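Local coordinates for adhesion G-protein coupled receptor G6 (Danio rerio, PDB 6V55), which is a cell-adhesion receptor linked to myelination, whose large extracellular region binds calcium and probably controls signalling through an autoproteolytic GAIN domain, at residues T656-L661 and F705-L710; L615-F620 and E667-I672; A649-P654 and D712-E717; P729-W734 and T761-N766. All coordinates share one frame; numbering follows the deposited sequence.

Contact 1. Residues T656-L661 and F705-L710; sequences TLLQNL and FTIKNL. With NAG (2-acetamido-2-deoxy-beta-D-glucopyranose), chain D.
Leu657 and Leu710 mark the closest backbone approach, 6.9 Å from CA to CA, between two loops that share no hydrogen bond: the first folds into a type I beta turn from Leu658 to Leu661, the second runs extended as far as Lys708 and then bends at Asn709. This is a glycosylated loop pair of the GAIN domain, closed by aliphatic packing. Ile707 keeps CG1 next to its backbone N (chi1 -58°), which sends CD1 in among three leucines of the first loop. That methyl lies 3.8 Å from Leu661 CD1, with Leu658 CD2 and Leu657 CG close by, and the side chains of Leu657 and Leu661 each cross that of Ile707 at about a right angle. Leu661 CD1 also meets the edge of the Phe705 ring in its plane, 3.8 Å from CZ. At the other end Leu710 CD2 fills the angle between Leu657 CD1 (3.8 Å) and the carbonyl oxygen Leu657 O (3.4 Å). A backbone bond between Ile707 and Leu768 holds the second loop on the end of the chain. Gln659 NE2 reaches over the carbonyl plane of Asn660 to OD1 at 3.2 Å and also bonds Gln711 OE1. A leucine here would probably leave both oxygens without this donor and the glycan-bearing amide freer to turn. Asn660 ND2 is joined to NAG C1 by a 1.4 Å covalent bond, and the acetamido methyl C8 hangs 3.8 Å from Asn709 O.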
loop_
_atom_site.group_PDB
_atom_site.type_symbol
_atom_site.label_atom_id
_atom_site.label_comp_id
_atom_site.label_asym_id
_atom_site.label_seq_id
_atom_site.Cartn_x
_atom_site.Cartn_y
_atom_site.Cartn_z
ATOM N N THR A 656 8.497 57.625 26.841
ATOM C CA THR A 656 8.788 57.639 28.275
ATOM C C THR A 656 8.656 56.265 28.920
ATOM O O THR A 656 8.283 56.187 30.098
ATOM C CB THR A 656 7.853 58.629 28.961
ATOM O OG1 THR A 656 6.493 58.250 28.698
ATOM C CG2 THR A 656 8.088 60.027 28.442
ATOM N N LEU A 657 8.927 55.175 28.182
ATOM C CA LEU A 657 8.709 53.829 28.711
ATOM C C LEU A 657 9.756 53.470 29.759
ATOM O O LEU A 657 9.428 52.871 30.790
ATOM C CB LEU A 657 8.717 52.796 27.572
ATOM C CG LEU A 657 8.684 51.309 27.965
ATOM C CD1 LEU A 657 7.285 50.870 28.352
ATOM C CD2 LEU A 657 9.224 50.424 26.884
ATOM N N LEU A 658 11.006 53.881 29.540
ATOM C CA LEU A 658 12.092 53.567 30.452
ATOM C C LEU A 658 12.411 54.709 31.409
ATOM O O LEU A 658 13.494 54.721 32.003
ATOM C CB LEU A 658 13.336 53.194 29.656
ATOM C CG LEU A 658 13.078 52.352 28.407
ATOM C CD1 LEU A 658 14.318 52.340 27.508
ATOM C CD2 LEU A 658 12.663 50.942 28.800
ATOM N N GLN A 659 11.492 55.661 31.573
ATOM C CA GLN A 659 11.785 56.905 32.283
ATOM C C GLN A 659 11.884 56.694 33.795
ATOM O O GLN A 659 12.813 57.199 34.440
ATOM C CB GLN A 659 10.713 57.945 31.935
ATOM C CG GLN A 659 10.422 59.014 32.989
ATOM C CD GLN A 659 9.188 59.850 32.647
ATOM O OE1 GLN A 659 9.166 60.544 31.629
ATOM N NE2 GLN A 659 8.167 59.801 33.505
ATOM N N ASN A 660 10.957 55.925 34.377
ATOM C CA ASN A 660 10.961 55.676 35.814
ATOM C C ASN A 660 11.682 54.389 36.184
ATOM O O ASN A 660 11.353 53.775 37.211
ATOM C CB ASN A 660 9.531 55.655 36.364
ATOM C CG ASN A 660 8.800 56.965 36.149
ATOM O OD1 ASN A 660 8.086 57.125 35.165
ATOM N ND2 ASN A 660 8.969 57.907 37.069
ATOM N N LEU A 661 12.647 53.959 35.378
ATOM C CA LEU A 661 13.396 52.739 35.646
ATOM C C LEU A 661 14.718 53.083 36.306
ATOM O O LEU A 661 15.355 54.075 35.946
ATOM C CB LEU A 661 13.665 51.953 34.361
ATOM C CG LEU A 661 12.553 51.063 33.803
ATOM C CD1 LEU A 661 13.117 50.154 32.735
ATOM C CD2 LEU A 661 11.907 50.244 34.894
ATOM N N PHE A 705 11.323 41.162 33.081
ATOM C CA PHE A 705 10.648 41.907 34.135
ATOM C C PHE A 705 9.576 42.789 33.508
ATOM O O PHE A 705 9.671 43.165 32.335
ATOM C CB PHE A 705 11.655 42.753 34.951
ATOM C CG PHE A 705 12.072 44.027 34.277
ATOM C CD1 PHE A 705 12.887 44.001 33.144
ATOM C CD2 PHE A 705 11.655 45.252 34.784
ATOM C CE1 PHE A 705 13.268 45.158 32.515
ATOM C CE2 PHE A 705 12.031 46.430 34.174
ATOM C CZ PHE A 705 12.846 46.385 33.030
ATOM N N THR A 706 8.552 43.112 34.295
ATOM C CA THR A 706 7.431 43.932 33.840
ATOM C C THR A 706 7.642 45.380 34.262
ATOM O O THR A 706 7.920 45.649 35.432
ATOM C CB THR A 706 6.106 43.414 34.411
ATOM O OG1 THR A 706 6.065 41.989 34.277
ATOM C CG2 THR A 706 4.915 44.014 33.669
ATOM N N ILE A 707 7.521 46.304 33.313
ATOM C CA ILE A 707 7.596 47.729 33.615
ATOM C C ILE A 707 6.214 48.167 34.049
ATOM O O ILE A 707 5.264 47.982 33.296
ATOM C CB ILE A 707 8.046 48.533 32.394
ATOM C CG1 ILE A 707 9.407 48.035 31.888
ATOM C CG2 ILE A 707 8.036 50.005 32.742
ATOM C CD1 ILE A 707 10.047 48.968 30.873
ATOM N N LYS A 708 6.093 48.733 35.256
ATOM C CA LYS A 708 4.798 48.999 35.863
ATOM C C LYS A 708 4.618 50.491 36.081
ATOM O O LYS A 708 5.604 51.246 36.109
ATOM C CB LYS A 708 4.637 48.272 37.198
ATOM C CG LYS A 708 4.540 46.779 37.039
ATOM C CD LYS A 708 4.203 46.065 38.339
ATOM C CE LYS A 708 4.250 44.550 38.126
ATOM N NZ LYS A 708 4.115 43.763 39.393
ATOM N N ASN A 709 3.331 50.888 36.215
ATOM C CA ASN A 709 2.903 52.231 36.643
ATOM C C ASN A 709 3.480 53.341 35.768
ATOM O O ASN A 709 4.106 54.278 36.266
ATOM C CB ASN A 709 3.236 52.485 38.123
ATOM C CG ASN A 709 2.272 51.756 39.092
ATOM O OD1 ASN A 709 1.043 51.923 39.030
ATOM N ND2 ASN A 709 2.835 50.966 40.000
ATOM N N LEU A 710 3.305 53.197 34.456
ATOM C CA LEU A 710 3.842 54.178 33.520
ATOM C C LEU A 710 3.054 55.490 33.594
ATOM O O LEU A 710 1.881 55.523 33.983
ATOM C CB LEU A 710 3.819 53.626 32.088
ATOM C CG LEU A 710 4.679 52.410 31.735
ATOM C CD1 LEU A 710 4.019 51.593 30.639
ATOM C CD2 LEU A 710 6.070 52.864 31.299
HETATM C C1 NAG D . 8.285 59.172 36.935
HETATM C C2 NAG D . 7.369 59.469 38.139
HETATM C C3 NAG D . 6.702 60.854 37.990
HETATM C C4 NAG D . 7.730 61.945 37.709
HETATM C C5 NAG D . 8.561 61.584 36.482
HETATM C C6 NAG D . 9.638 62.606 36.173
HETATM C C7 NAG D . 6.534 57.338 39.059
HETATM C C8 NAG D . 5.382 56.380 39.112
HETATM N N2 NAG D . 6.361 58.429 38.297
HETATM O O3 NAG D . 6.002 61.181 39.186
HETATM O O4 NAG D . 7.093 63.204 37.511
HETATM O O5 NAG D . 9.209 60.320 36.710
HETATM O O6 NAG D . 10.950 62.181 36.521
HETATM O O7 NAG D . 7.582 57.124 39.660
#

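Contact 2. Residues L615-F620 and E667-I672; sequences LDTTNF and EKVSRI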
loop_
_atom_site.group_PDB
_atom_site.type_symbol
_atom_site.label_atom_id
_atom_site.label_comp_id
_atom_site.label_asym_id
_atom_site.label_seq_id
_atom_site.Cartn_x
_atom_site.Cartn_y
_atom_site.Cartn_z
ATOM N N LEU A 615 16.833 46.563 21.240
ATOM C CA LEU A 615 16.461 47.876 21.768
ATOM C C LEU A 615 17.720 48.573 22.262
ATOM O O LEU A 615 18.393 48.076 23.174
ATOM C CB LEU A 615 15.437 47.772 22.911
ATOM C CG LEU A 615 14.585 48.961 23.444
ATOM C CD1 LEU A 615 13.461 48.492 24.342
ATOM C CD2 LEU A 615 15.319 50.017 24.275
ATOM N N ASP A 616 17.968 49.770 21.736
ATOM C CA ASP A 616 19.009 50.647 22.254
ATOM C C ASP A 616 18.423 51.552 23.335
ATOM O O ASP A 616 17.576 52.405 23.047
ATOM C CB ASP A 616 19.614 51.479 21.130
ATOM C CG ASP A 616 20.954 52.062 21.506
ATOM O OD1 ASP A 616 21.491 51.683 22.573
ATOM O OD2 ASP A 616 21.478 52.885 20.729
ATOM N N THR A 617 18.880 51.379 24.576
ATOM C CA THR A 617 18.335 52.172 25.674
ATOM C C THR A 617 18.813 53.624 25.669
ATOM O O THR A 617 18.208 54.449 26.354
ATOM C CB THR A 617 18.657 51.515 27.029
ATOM O OG1 THR A 617 20.000 51.010 27.042
ATOM C CG2 THR A 617 17.701 50.361 27.302
ATOM N N THR A 618 19.851 53.967 24.902
ATOM C CA THR A 618 20.326 55.349 24.866
ATOM C C THR A 618 19.469 56.195 23.932
ATOM O O THR A 618 18.878 57.202 24.346
ATOM C CB THR A 618 21.789 55.399 24.427
ATOM O OG1 THR A 618 21.848 55.373 22.996
ATOM C CG2 THR A 618 22.566 54.204 24.996
ATOM N N ASN A 619 19.408 55.803 22.659
ATOM C CA ASN A 619 18.437 56.369 21.738
ATOM C C ASN A 619 17.239 55.422 21.713
ATOM O O ASN A 619 17.101 54.563 20.842
ATOM C CB ASN A 619 19.051 56.568 20.353
ATOM C CG ASN A 619 18.142 57.404 19.394
ATOM O OD1 ASN A 619 16.947 57.647 19.653
ATOM N ND2 ASN A 619 18.735 57.864 18.289
ATOM N N PHE A 620 16.365 55.586 22.686
ATOM C CA PHE A 620 15.017 55.048 22.591
ATOM C C PHE A 620 14.079 56.248 22.581
ATOM O O PHE A 620 13.948 56.950 23.589
ATOM C CB PHE A 620 14.687 54.065 23.721
ATOM C CG PHE A 620 13.274 53.490 23.635
ATOM C CD1 PHE A 620 12.999 52.417 22.792
ATOM C CD2 PHE A 620 12.217 54.053 24.375
ATOM C CE1 PHE A 620 11.702 51.883 22.702
ATOM C CE2 PHE A 620 10.913 53.545 24.275
ATOM C CZ PHE A 620 10.659 52.450 23.438
ATOM N N GLU A 667 19.800 48.517 32.481
ATOM C CA GLU A 667 20.853 47.758 31.832
ATOM C C GLU A 667 20.451 46.322 31.582
ATOM O O GLU A 667 21.128 45.633 30.821
ATOM C CB GLU A 667 22.130 47.782 32.664
ATOM C CG GLU A 667 23.002 48.982 32.400
ATOM C CD GLU A 667 23.551 49.561 33.685
ATOM O OE1 GLU A 667 23.987 50.735 33.672
ATOM O OE2 GLU A 667 23.538 48.831 34.708
ATOM N N LYS A 668 19.363 45.857 32.173
ATOM C CA LYS A 668 18.811 44.561 31.818
ATOM C C LYS A 668 17.829 44.640 30.647
ATOM O O LYS A 668 17.120 43.663 30.379
ATOM C CB LYS A 668 18.140 43.928 33.046
ATOM C CG LYS A 668 19.096 43.813 34.234
ATOM C CD LYS A 668 18.389 43.455 35.532
ATOM C CE LYS A 668 19.338 43.537 36.744
ATOM N NZ LYS A 668 18.686 43.169 38.048
ATOM N N VAL A 669 17.768 45.776 29.953
ATOM C CA VAL A 669 16.852 45.977 28.837
ATOM C C VAL A 669 17.671 45.948 27.550
ATOM O O VAL A 669 18.424 46.883 27.243
ATOM C CB VAL A 669 16.059 47.281 28.984
ATOM C CG1 VAL A 669 15.192 47.522 27.760
ATOM C CG2 VAL A 669 15.191 47.225 30.230
ATOM N N SER A 670 17.529 44.858 26.809
ATOM C CA SER A 670 18.241 44.637 25.562
ATOM C C SER A 670 17.331 44.584 24.354
ATOM O O SER A 670 17.778 44.898 23.245
ATOM C CB SER A 670 19.006 43.296 25.596
ATOM O OG SER A 670 19.890 43.179 26.696
ATOM N N ARG A 671 16.084 44.147 24.532
ATOM C CA ARG A 671 15.283 43.652 23.430
ATOM C C ARG A 671 13.872 44.177 23.550
ATOM O O ARG A 671 13.451 44.613 24.610
ATOM C CB ARG A 671 15.213 42.124 23.402
ATOM C CG ARG A 671 16.476 41.432 23.009
ATOM C CD ARG A 671 16.761 40.318 23.968
ATOM N NE ARG A 671 17.835 39.454 23.477
ATOM C CZ ARG A 671 17.686 38.183 23.100
ATOM N NH1 ARG A 671 16.500 37.588 23.161
ATOM N NH2 ARG A 671 18.735 37.501 22.674
ATOM N N ILE A 672 13.138 44.113 22.442
ATOM C CA ILE A 672 11.679 44.159 22.446
ATOM C C ILE A 672 11.193 42.794 22.004
ATOM O O ILE A 672 11.723 42.233 21.044
ATOM C CB ILE A 672 11.122 45.247 21.514
ATOM C CG1 ILE A 672 11.939 46.525 21.664
ATOM C CG2 ILE A 672 9.635 45.490 21.812
ATOM C CD1 ILE A 672 11.355 47.748 21.003
HETATM O O HOH W 1 20.687 48.397 28.200
#
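Leu615 turns CG to the far side from its backbone N (chi1 -164°) while Ile672 holds CG1 beside its own N (chi1 -43°), and the two side chains cross at about a right angle with Leu615 CD1 3.7 Å from Ile672 CG1. The same leucine methyl reaches Val669 CG1 at 4.0 Å, bridging two residues of the second segment. Thr617 divides its branches between two kinds of contact. Its methyl CG2 packs 3.8 Å from Val669 CG1, and its hydroxyl OG1 donates to a water 2.9 Å away. That water in turn donates a hydrogen bond to Val669 O, also at 2.9 Å, so a single carbonyl is tied to the threonine through solvent while the methyl lies against the same residue. One direct bond joins the backbones: Leu615 N gives its hydrogen to Ser670 O over 2.8 Å, nearly straight at 169°, though from outside the carbonyl plane. It continues the pairing of strands 608-614 and 671-677 just past the end of the first, next to the backbone bond of Ile672 with Ser613. The edge of the Phe620 ring approaches Ile672 CD1 more loosely. Ile672 also packs on Ser623 and Leu625 of strand 623-628, which belongs to another sheet, as expected where two sheets face each other in the beta sandwich of a GAIN domain.

Contact 3. Residues A649-P654 and D712-E717; sequences AVVTLP and DPVRIE
Asp712 starts the second segment as loop, its carbonyl O lying 3.3 Å from Pro654 CG across the contact; Pro713 O lies over the same proline ring. Val714 opens the strand and points CG1 at Thr652 O (3.3 Å) while running alongside Leu653 CD2. Arg715 then forms an antiparallel hydrogen-bonded pair with Thr652: Thr652 N reaches Arg715 O at 2.8 Å, and the return bond from Arg715 N to Thr652 O is longer at 3.0 Å and more bent (143°). The arginine extends from CG to NE and brings NH1 to Glu717 OE1 at 2.9 Å, on the anti side of the carboxylate. Ile716, in a non-hydrogen-bonded pair with Val651, sets CD1 against both valine methyls, 3.7 Å from CG2. Glu717 closes the ladder, Val650 N to Glu717 O and Glu717 N to Val650 O both measuring 2.7 Å, and lays its OE2 along Val650 CG2. OE1 of this buried glutamate is also in a salt bridge with Arg760, and a leucine in its place would probably leave Arg715 and Arg760 close together without the negative charge they share. The two strands run antiparallel, their axes approaching to 4.7 Å, in the middle of a sheet: strand 623-628 borders 649-653 on one edge, strand 760-765 borders 714-719 on the other, and Val698 of strand 697-701 packs on the face bearing Val651 and Ile716.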
loop_
_atom_site.group_PDB
_atom_site.type_symbol
_atom_site.label_atom_id
_atom_site.label_comp_id
_atom_site.label_asym_id
_atom_site.label_seq_id
_atom_site.Cartn_x
_atom_site.Cartn_y
_atom_site.Cartn_z
ATOM N N ALA A 649 -2.956 43.280 15.131
ATOM C CA ALA A 649 -2.541 43.761 16.443
ATOM C C ALA A 649 -1.461 44.819 16.265
ATOM O O ALA A 649 -0.502 44.607 15.513
ATOM C CB ALA A 649 -2.039 42.616 17.315
ATOM N N VAL A 650 -1.644 45.977 16.906
ATOM C CA VAL A 650 -0.647 47.044 16.929
ATOM C C VAL A 650 -0.294 47.320 18.380
ATOM O O VAL A 650 -1.189 47.456 19.226
ATOM C CB VAL A 650 -1.148 48.340 16.263
ATOM C CG1 VAL A 650 0.005 49.328 16.052
ATOM C CG2 VAL A 650 -1.855 48.066 14.953
ATOM N N VAL A 651 1.006 47.401 18.671
ATOM C CA VAL A 651 1.508 47.750 19.994
ATOM C C VAL A 651 2.422 48.955 19.833
ATOM O O VAL A 651 3.432 48.882 19.124
ATOM C CB VAL A 651 2.257 46.582 20.650
ATOM C CG1 VAL A 651 2.914 47.030 21.952
ATOM C CG2 VAL A 651 1.318 45.407 20.894
ATOM N N THR A 652 2.072 50.058 20.480
ATOM C CA THR A 652 2.862 51.280 20.435
ATOM C C THR A 652 3.431 51.553 21.817
ATOM O O THR A 652 2.674 51.720 22.781
ATOM C CB THR A 652 2.020 52.463 19.971
ATOM O OG1 THR A 652 1.654 52.263 18.599
ATOM C CG2 THR A 652 2.816 53.753 20.107
ATOM N N LEU A 653 4.749 51.585 21.908
ATOM C CA LEU A 653 5.411 51.873 23.170
ATOM C C LEU A 653 5.727 53.364 23.243
ATOM O O LEU A 653 6.324 53.903 22.301
ATOM C CB LEU A 653 6.691 51.055 23.307
ATOM C CG LEU A 653 6.588 49.573 22.900
ATOM C CD1 LEU A 653 7.948 48.894 22.825
ATOM C CD2 LEU A 653 5.676 48.818 23.846
ATOM N N PRO A 654 5.347 54.049 24.330
ATOM C CA PRO A 654 5.575 55.506 24.449
ATOM C C PRO A 654 7.055 55.830 24.583
ATOM O O PRO A 654 7.859 54.939 24.900
ATOM C CB PRO A 654 4.812 55.856 25.733
ATOM C CG PRO A 654 4.871 54.631 26.531
ATOM C CD PRO A 654 4.706 53.512 25.542
ATOM N N ASP A 712 2.855 57.582 30.796
ATOM C CA ASP A 712 2.195 57.550 29.494
ATOM C C ASP A 712 1.967 56.108 29.084
ATOM O O ASP A 712 2.915 55.310 29.110
ATOM C CB ASP A 712 3.022 58.254 28.418
ATOM C CG ASP A 712 3.476 59.614 28.843
ATOM O OD1 ASP A 712 4.684 59.893 28.675
ATOM O OD2 ASP A 712 2.637 60.394 29.356
ATOM N N PRO A 713 0.760 55.745 28.670
ATOM C CA PRO A 713 0.421 54.329 28.515
ATOM C C PRO A 713 0.991 53.711 27.243
ATOM O O PRO A 713 1.466 54.391 26.336
ATOM C CB PRO A 713 -1.106 54.347 28.468
ATOM C CG PRO A 713 -1.433 55.689 27.868
ATOM C CD PRO A 713 -0.383 56.630 28.377
ATOM N N VAL A 714 0.964 52.378 27.225
ATOM C CA VAL A 714 1.183 51.597 26.016
ATOM C C VAL A 714 -0.115 51.567 25.230
ATOM O O VAL A 714 -1.167 51.203 25.769
ATOM C CB VAL A 714 1.633 50.173 26.370
ATOM C CG1 VAL A 714 2.123 49.450 25.145
ATOM C CG2 VAL A 714 2.725 50.219 27.398
ATOM N N ARG A 715 -0.056 51.937 23.957
ATOM C CA ARG A 715 -1.226 51.829 23.093
ATOM C C ARG A 715 -1.250 50.420 22.510
ATOM O O ARG A 715 -0.412 50.071 21.675
ATOM C CB ARG A 715 -1.192 52.895 21.999
ATOM C CG ARG A 715 -2.537 53.190 21.340
ATOM C CD ARG A 715 -2.301 53.893 20.022
ATOM N NE ARG A 715 -3.521 54.179 19.273
ATOM C CZ ARG A 715 -3.969 53.446 18.250
ATOM N NH1 ARG A 715 -3.305 52.365 17.842
ATOM N NH2 ARG A 715 -5.087 53.808 17.625
ATOM N N ILE A 716 -2.192 49.599 22.970
ATOM C CA ILE A 716 -2.391 48.249 22.450
ATOM C C ILE A 716 -3.689 48.249 21.660
ATOM O O ILE A 716 -4.767 48.455 22.230
ATOM C CB ILE A 716 -2.457 47.204 23.575
ATOM C CG1 ILE A 716 -1.271 47.339 24.543
ATOM C CG2 ILE A 716 -2.663 45.785 23.010
ATOM C CD1 ILE A 716 -0.063 46.568 24.164
ATOM N N GLU A 717 -3.596 48.018 20.359
ATOM C CA GLU A 717 -4.771 47.936 19.498
ATOM C C GLU A 717 -4.864 46.511 18.989
ATOM O O GLU A 717 -3.909 46.016 18.390
ATOM C CB GLU A 717 -4.680 48.923 18.325
ATOM C CG GLU A 717 -5.637 48.631 17.154
ATOM C CD GLU A 717 -5.369 49.505 15.927
ATOM O OE1 GLU A 717 -4.992 50.693 16.107
ATOM O OE2 GLU A 717 -5.534 49.000 14.786
#

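Contact 4. Residues P729-W734 and T761-N766; sequences PQCVFW and TVCLCN
Cys731 and Cys763 are joined covalently, their SG atoms 2.1 Å apart and the disulfide torsion -87°, close to the relaxed right angle. Each sulfur lies beside its own backbone N (chi1 -72° in Cys731), and the sulfurs meet between strands whose axes come no nearer than 7.8 Å and cross at -56°; no hydrogen bond passes between the two segments. Apolar packing adds the rest, with Pro729 CB 3.8 Å from Thr761 CG2; the same methyl also lies 4.2 Å from Cys731 SG. Thr761 keeps OG1 beside its backbone N, and this hydroxyl bonds His720 NE2, leaving CG2 to face the proline. Of the polar links outside the pair, Thr761 bonds Ile718 through its backbone, while Gln730 to Phe733 form an antiparallel ladder with the bound peptide, a separate chain. Cys765 forms its own disulfide with Cys750. The Cys731-Cys763 disulfide of the proteolysis-site (GPS) motif thus ties together two strands that share no hydrogen bond, whereas the Cys765-Cys750 disulfide reinforces neighbouring strands of one sheet; Cys763 and Cys765 also pack on the peptide, which is probably the tethered agonist segment left after cleavage.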
loop_
_atom_site.group_PDB
_atom_site.type_symbol
_atom_site.label_atom_id
_atom_site.label_comp_id
_atom_site.label_asym_id
_atom_site.label_seq_id
_atom_site.Cartn_x
_atom_site.Cartn_y
_atom_site.Cartn_z
ATOM N N PRO A 729 -16.379 46.984 25.242
ATOM C CA PRO A 729 -15.159 46.209 25.448
ATOM C C PRO A 729 -14.521 46.474 26.799
ATOM O O PRO A 729 -14.582 47.575 27.352
ATOM C CB PRO A 729 -14.253 46.690 24.310
ATOM C CG PRO A 729 -14.673 48.101 24.068
ATOM C CD PRO A 729 -16.131 48.208 24.455
ATOM N N GLN A 730 -13.882 45.431 27.324
ATOM C CA GLN A 730 -13.057 45.523 28.525
ATOM C C GLN A 730 -11.638 45.109 28.142
ATOM O O GLN A 730 -11.409 43.963 27.736
ATOM C CB GLN A 730 -13.621 44.644 29.641
ATOM C CG GLN A 730 -13.091 44.948 31.025
ATOM C CD GLN A 730 -13.810 44.147 32.096
ATOM O OE1 GLN A 730 -13.243 43.214 32.677
ATOM N NE2 GLN A 730 -15.062 44.512 32.371
ATOM N N CYS A 731 -10.701 46.054 28.216
ATOM C CA CYS A 731 -9.296 45.760 27.963
ATOM C C CYS A 731 -8.739 44.954 29.126
ATOM O O CYS A 731 -8.846 45.376 30.282
ATOM C CB CYS A 731 -8.507 47.054 27.793
ATOM S SG CYS A 731 -8.808 47.933 26.266
ATOM N N VAL A 732 -8.149 43.795 28.835
ATOM C CA VAL A 732 -7.620 42.934 29.885
ATOM C C VAL A 732 -6.182 42.539 29.571
ATOM O O VAL A 732 -5.722 42.644 28.428
ATOM C CB VAL A 732 -8.506 41.689 30.099
ATOM C CG1 VAL A 732 -9.706 42.065 30.955
ATOM C CG2 VAL A 732 -8.962 41.121 28.761
ATOM N N PHE A 733 -5.449 42.137 30.619
ATOM C CA PHE A 733 -4.158 41.475 30.468
ATOM C C PHE A 733 -4.150 40.138 31.206
ATOM O O PHE A 733 -4.864 39.952 32.197
ATOM C CB PHE A 733 -2.952 42.351 30.928
ATOM C CG PHE A 733 -2.760 42.405 32.423
ATOM C CD1 PHE A 733 -3.543 43.262 33.196
ATOM C CD2 PHE A 733 -1.778 41.629 33.062
ATOM C CE1 PHE A 733 -3.380 43.320 34.574
ATOM C CE2 PHE A 733 -1.627 41.674 34.442
ATOM C CZ PHE A 733 -2.426 42.530 35.197
ATOM N N TRP A 734 -3.316 39.214 30.734
ATOM C CA TRP A 734 -3.267 37.864 31.301
ATOM C C TRP A 734 -2.408 37.856 32.563
ATOM O O TRP A 734 -1.179 37.956 32.483
ATOM C CB TRP A 734 -2.723 36.844 30.304
ATOM C CG TRP A 734 -2.928 35.422 30.804
ATOM C CD1 TRP A 734 -1.993 34.592 31.382
ATOM C CD2 TRP A 734 -4.162 34.687 30.805
ATOM N NE1 TRP A 734 -2.576 33.386 31.727
ATOM C CE2 TRP A 734 -3.903 33.425 31.387
ATOM C CE3 TRP A 734 -5.463 34.977 30.367
ATOM C CZ2 TRP A 734 -4.892 32.460 31.535
ATOM C CZ3 TRP A 734 -6.442 34.011 30.518
ATOM C CH2 TRP A 734 -6.152 32.769 31.099
ATOM N N THR A 761 -10.368 47.329 18.968
ATOM C CA THR A 761 -10.390 48.001 20.259
ATOM C C THR A 761 -8.985 48.518 20.528
ATOM O O THR A 761 -8.007 47.812 20.260
ATOM C CB THR A 761 -10.872 47.067 21.379
ATOM O OG1 THR A 761 -12.172 46.578 21.044
ATOM C CG2 THR A 761 -10.984 47.801 22.731
ATOM N N VAL A 762 -8.888 49.765 20.995
ATOM C CA VAL A 762 -7.629 50.365 21.416
ATOM C C VAL A 762 -7.594 50.391 22.940
ATOM O O VAL A 762 -8.536 50.866 23.582
ATOM C CB VAL A 762 -7.469 51.776 20.824
ATOM C CG1 VAL A 762 -6.279 52.512 21.437
ATOM C CG2 VAL A 762 -7.313 51.690 19.313
ATOM N N CYS A 763 -6.521 49.853 23.518
ATOM C CA CYS A 763 -6.275 49.894 24.954
ATOM C C CYS A 763 -5.093 50.784 25.284
ATOM O O CYS A 763 -4.045 50.733 24.621
ATOM C CB CYS A 763 -5.968 48.513 25.519
ATOM S SG CYS A 763 -7.195 47.361 25.104
ATOM N N LEU A 764 -5.255 51.547 26.345
ATOM C CA LEU A 764 -4.168 52.255 26.997
ATOM C C LEU A 764 -3.943 51.524 28.316
ATOM O O LEU A 764 -4.785 51.593 29.217
ATOM C CB LEU A 764 -4.529 53.725 27.186
ATOM C CG LEU A 764 -5.180 54.385 25.956
ATOM C CD1 LEU A 764 -5.704 55.778 26.275
ATOM C CD2 LEU A 764 -4.234 54.417 24.748
ATOM N N CYS A 765 -2.846 50.766 28.397
ATOM C CA CYS A 765 -2.436 50.081 29.619
ATOM C C CYS A 765 -1.205 50.778 30.189
ATOM O O CYS A 765 -0.352 51.249 29.436
ATOM C CB CYS A 765 -2.145 48.593 29.365
ATOM S SG CYS A 765 -3.624 47.666 28.879
ATOM N N ASN A 766 -1.119 50.852 31.517
ATOM C CA ASN A 766 -0.038 51.574 32.180
ATOM C C ASN A 766 1.128 50.672 32.552
ATOM O O ASN A 766 2.000 51.098 33.313
ATOM C CB ASN A 766 -0.569 52.313 33.426
ATOM C CG ASN A 766 -0.920 51.375 34.592
ATOM O OD1 ASN A 766 -1.247 50.201 34.403
ATOM N ND2 ASN A 766 -0.888 51.920 35.809
#

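Contacts 3 and 4 meet, their centres 10 Å apart: Ile716 O and Cys763 N lie 2.6 Å apart, and Val714 N and Cys765 O 2.8 Å, so the disulfide-linked strand extends the sheet of contact 3. Contact 1 is nested in the loop that contact 3 closes, and it touches contact 4 through Leu710 N and Asn766 O, 2.7 Å apart. Contact 2 packs on contact 1, with Phe705 CE1 3.6 Å from Val669 CG2, and Phe620 leans on Pro654 of contact 3. Contacts 2 and 4 stay about 13 Å apart at their nearest atoms. The bound peptide pairs with contact 4 and packs on Ile716 of contact 3 and Thr706 of glycan-bearing contact 1.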